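Local coordinates for protein sucrose 6(F)-phosphate phosphorylase (PDB 6S9V) that is a phosphorylase of the alpha-amylase type, built on a TIM-barrel catalytic domain with a separate antiparallel sheet near its C-terminus, at residues 452-457 with 464-469. Sequence-based numbering, arbitrary orientation.
Sequences GEFFIE and IRLTWK
Phe-454 lies against the indole of Trp-468, the two facing each other in a non-hydrogen-bonded antiparallel pair. The methylene CB of Phe-454 sits over the indole face, 3.6 Å from the centroid of the Trp-468 six-membered ring, a CH-pi contact almost on the ring normal. With CG anti to the backbone N (chi1 174°), the phenyl ring slants across the pyrrole part, where Phe-454 CD1 comes within 3.4 Å of Trp-468 CE2; the ring planes meet at 39°. The far end of the phenyl reaches Leu-466, whose CD2 is 4.0 Å from Phe-454 CZ and also touches CG2 of Ile-456.

The other face is more polar. Phe-455 CE2 rests 3.6 Å from CD of Lys-469, an apolar contact between ring and lysine methylenes, to be read with caution because Lys-469 is poorly ordered. The chain of Glu-457 is bent at chi2 (-77°), which lays its carboxylate beside Thr-467, a beta-branched residue suited to an extended strand.

Paired backbone bonds fix this register: Phe-455 N to Thr-467 O is 2.8 Å, with a return bond, and Glu-453 and Lys-469 repeat the exchange. Beyond them Glu-457 N donates to Arg-465 O.

Large apolar groups suit the first face because it turns toward the protein: Pro-386 touches both rings, Phe-384 meets Trp-468, and Tyr-292 and Leu-295 of helix 289-295 meet Ile-456. Trp-468 NE1 hydrogen-bonds Phe-384 O, satisfying the indole's one polar atom. Thr-467 OG1 has Ser-476 OG as its stronger partner; Glu-457 OE2, 3.2 Å from Thr-467 OG1, is at best a weak, unsettled second acceptor.

Strand 453-456 is outermost in the five-stranded antiparallel sheet within this chain. Main-chain bonds set its register, while Phe-454 and Ile-456 anchor it to the protein through one face.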
loop_
_atom_site.group_PDB
_atom_site.type_symbol
_atom_site.label_atom_id
_atom_site.label_comp_id
_atom_site.label_asym_id
_atom_site.label_seq_id
_atom_site.Cartn_x
_atom_site.Cartn_y
_atom_site.Cartn_z
ATOM N N GLY A 452 23.989 -6.368 2.522
ATOM C CA GLY A 452 24.679 -7.486 3.127
ATOM C C GLY A 452 23.916 -8.163 4.245
ATOM O O GLY A 452 22.708 -8.402 4.135
ATOM N N GLU A 453 24.603 -8.422 5.348
ATOM C CA GLU A 453 24.051 -9.187 6.454
ATOM C C GLU A 453 23.512 -8.257 7.534
ATOM O O GLU A 453 24.119 -7.235 7.852
ATOM C CB GLU A 453 25.119 -10.107 7.051
ATOM C CG GLU A 453 25.609 -11.198 6.091
ATOM C CD GLU A 453 26.758 -12.029 6.649
ATOM O OE1 GLU A 453 27.387 -11.587 7.630
ATOM O OE2 GLU A 453 27.046 -13.126 6.103
ATOM N N PHE A 454 22.369 -8.637 8.099
ATOM C CA PHE A 454 21.663 -7.854 9.108
ATOM C C PHE A 454 21.823 -8.507 10.473
ATOM O O PHE A 454 21.659 -9.724 10.607
ATOM C CB PHE A 454 20.183 -7.750 8.741
ATOM C CG PHE A 454 19.324 -7.074 9.783
ATOM C CD1 PHE A 454 19.512 -5.750 10.112
ATOM C CD2 PHE A 454 18.298 -7.775 10.405
ATOM C CE1 PHE A 454 18.702 -5.135 11.057
ATOM C CE2 PHE A 454 17.483 -7.167 11.346
ATOM C CZ PHE A 454 17.684 -5.845 11.668
ATOM N N PHE A 455 22.139 -7.694 11.483
ATOM C CA PHE A 455 22.320 -8.163 12.852
ATOM C C PHE A 455 21.543 -7.271 13.818
ATOM O O PHE A 455 21.698 -6.047 13.799
ATOM C CB PHE A 455 23.808 -8.187 13.228
ATOM C CG PHE A 455 24.633 -9.089 12.347
ATOM C CD1 PHE A 455 24.652 -10.455 12.556
ATOM C CD2 PHE A 455 25.367 -8.565 11.298
ATOM C CE1 PHE A 455 25.401 -11.285 11.737
ATOM C CE2 PHE A 455 26.117 -9.385 10.480
ATOM C CZ PHE A 455 26.130 -10.747 10.697
ATOM N N ILE A 456 20.724 -7.892 14.655
ATOM C CA ILE A 456 20.028 -7.211 15.744
ATOM C C ILE A 456 20.927 -7.285 16.973
ATOM O O ILE A 456 21.280 -8.379 17.428
ATOM C CB ILE A 456 18.659 -7.850 16.030
ATOM C CG1 ILE A 456 17.752 -7.815 14.795
ATOM C CG2 ILE A 456 17.973 -7.144 17.206
ATOM C CD1 ILE A 456 16.521 -8.684 14.926
ATOM N N GLU A 457 21.321 -6.130 17.497
ATOM C CA GLU A 457 22.342 -6.064 18.531
ATOM C C GLU A 457 21.679 -5.904 19.890
ATOM O O GLU A 457 20.653 -5.230 20.018
ATOM C CB GLU A 457 23.309 -4.893 18.311
ATOM C CG GLU A 457 23.998 -4.864 16.954
ATOM C CD GLU A 457 25.137 -5.861 16.835
ATOM O OE1 GLU A 457 25.252 -6.768 17.693
ATOM O OE2 GLU A 457 25.927 -5.729 15.874
ATOM N N ILE A 464 17.928 1.316 20.620
ATOM C CA ILE A 464 17.821 0.495 19.419
ATOM C C ILE A 464 19.211 0.397 18.809
ATOM O O ILE A 464 19.863 1.421 18.579
ATOM C CB ILE A 464 16.821 1.088 18.407
ATOM C CG1 ILE A 464 15.399 1.021 18.973
ATOM C CG2 ILE A 464 16.911 0.360 17.070
ATOM C CD1 ILE A 464 14.397 1.887 18.240
ATOM N N ARG A 465 19.666 -0.828 18.542
ATOM C CA ARG A 465 20.983 -1.039 17.943
ATOM C C ARG A 465 20.852 -2.094 16.859
ATOM O O ARG A 465 20.629 -3.269 17.164
ATOM C CB ARG A 465 22.017 -1.456 18.988
ATOM C CG ARG A 465 22.333 -0.371 20.002
ATOM C CD ARG A 465 23.583 -0.703 20.831
ATOM N NE ARG A 465 24.822 -0.376 20.129
ATOM C CZ ARG A 465 26.032 -0.391 20.687
ATOM N NH1 ARG A 465 26.175 -0.721 21.965
ATOM N NH2 ARG A 465 27.103 -0.080 19.969
ATOM N N LEU A 466 20.986 -1.670 15.604
ATOM C CA LEU A 466 20.873 -2.538 14.440
ATOM C C LEU A 466 22.063 -2.315 13.518
ATOM O O LEU A 466 22.479 -1.174 13.297
ATOM C CB LEU A 466 19.569 -2.269 13.692
ATOM C CG LEU A 466 18.288 -2.361 14.526
ATOM C CD1 LEU A 466 17.093 -1.882 13.703
ATOM C CD2 LEU A 466 18.055 -3.779 15.055
ATOM N N THR A 467 22.590 -3.403 12.950
ATOM C CA THR A 467 23.813 -3.342 12.166
ATOM C C THR A 467 23.659 -4.088 10.850
ATOM O O THR A 467 23.081 -5.179 10.806
ATOM C CB THR A 467 24.997 -3.940 12.951
ATOM O OG1 THR A 467 25.323 -3.103 14.069
ATOM C CG2 THR A 467 26.221 -4.110 12.053
ATOM N N TRP A 468 24.193 -3.489 9.786
ATOM C CA TRP A 468 24.349 -4.126 8.483
ATOM C C TRP A 468 25.837 -4.236 8.170
ATOM O O TRP A 468 26.613 -3.316 8.456
ATOM C CB TRP A 468 23.624 -3.338 7.385
ATOM C CG TRP A 468 22.135 -3.447 7.467
ATOM C CD1 TRP A 468 21.293 -2.683 8.232
ATOM C CD2 TRP A 468 21.306 -4.378 6.766
ATOM N NE1 TRP A 468 19.992 -3.074 8.040
ATOM C CE2 TRP A 468 19.969 -4.116 7.145
ATOM C CE3 TRP A 468 21.559 -5.403 5.851
ATOM C CZ2 TRP A 468 18.898 -4.853 6.656
ATOM C CZ3 TRP A 468 20.485 -6.134 5.356
ATOM C CH2 TRP A 468 19.174 -5.856 5.758
ATOM N N LYS A 469 26.233 -5.356 7.566
ATOM C CA LYS A 469 27.633 -5.586 7.233
ATOM C C LYS A 469 27.760 -6.137 5.822
ATOM O O LYS A 469 27.052 -7.085 5.462
ATOM C CB LYS A 469 28.266 -6.582 8.217
ATOM C CG LYS A 469 28.465 -6.043 9.620
ATOM C CD LYS A 469 28.952 -7.118 10.589
ATOM C CE LYS A 469 30.351 -7.607 10.258
ATOM N NZ LYS A 469 31.374 -6.628 10.718
#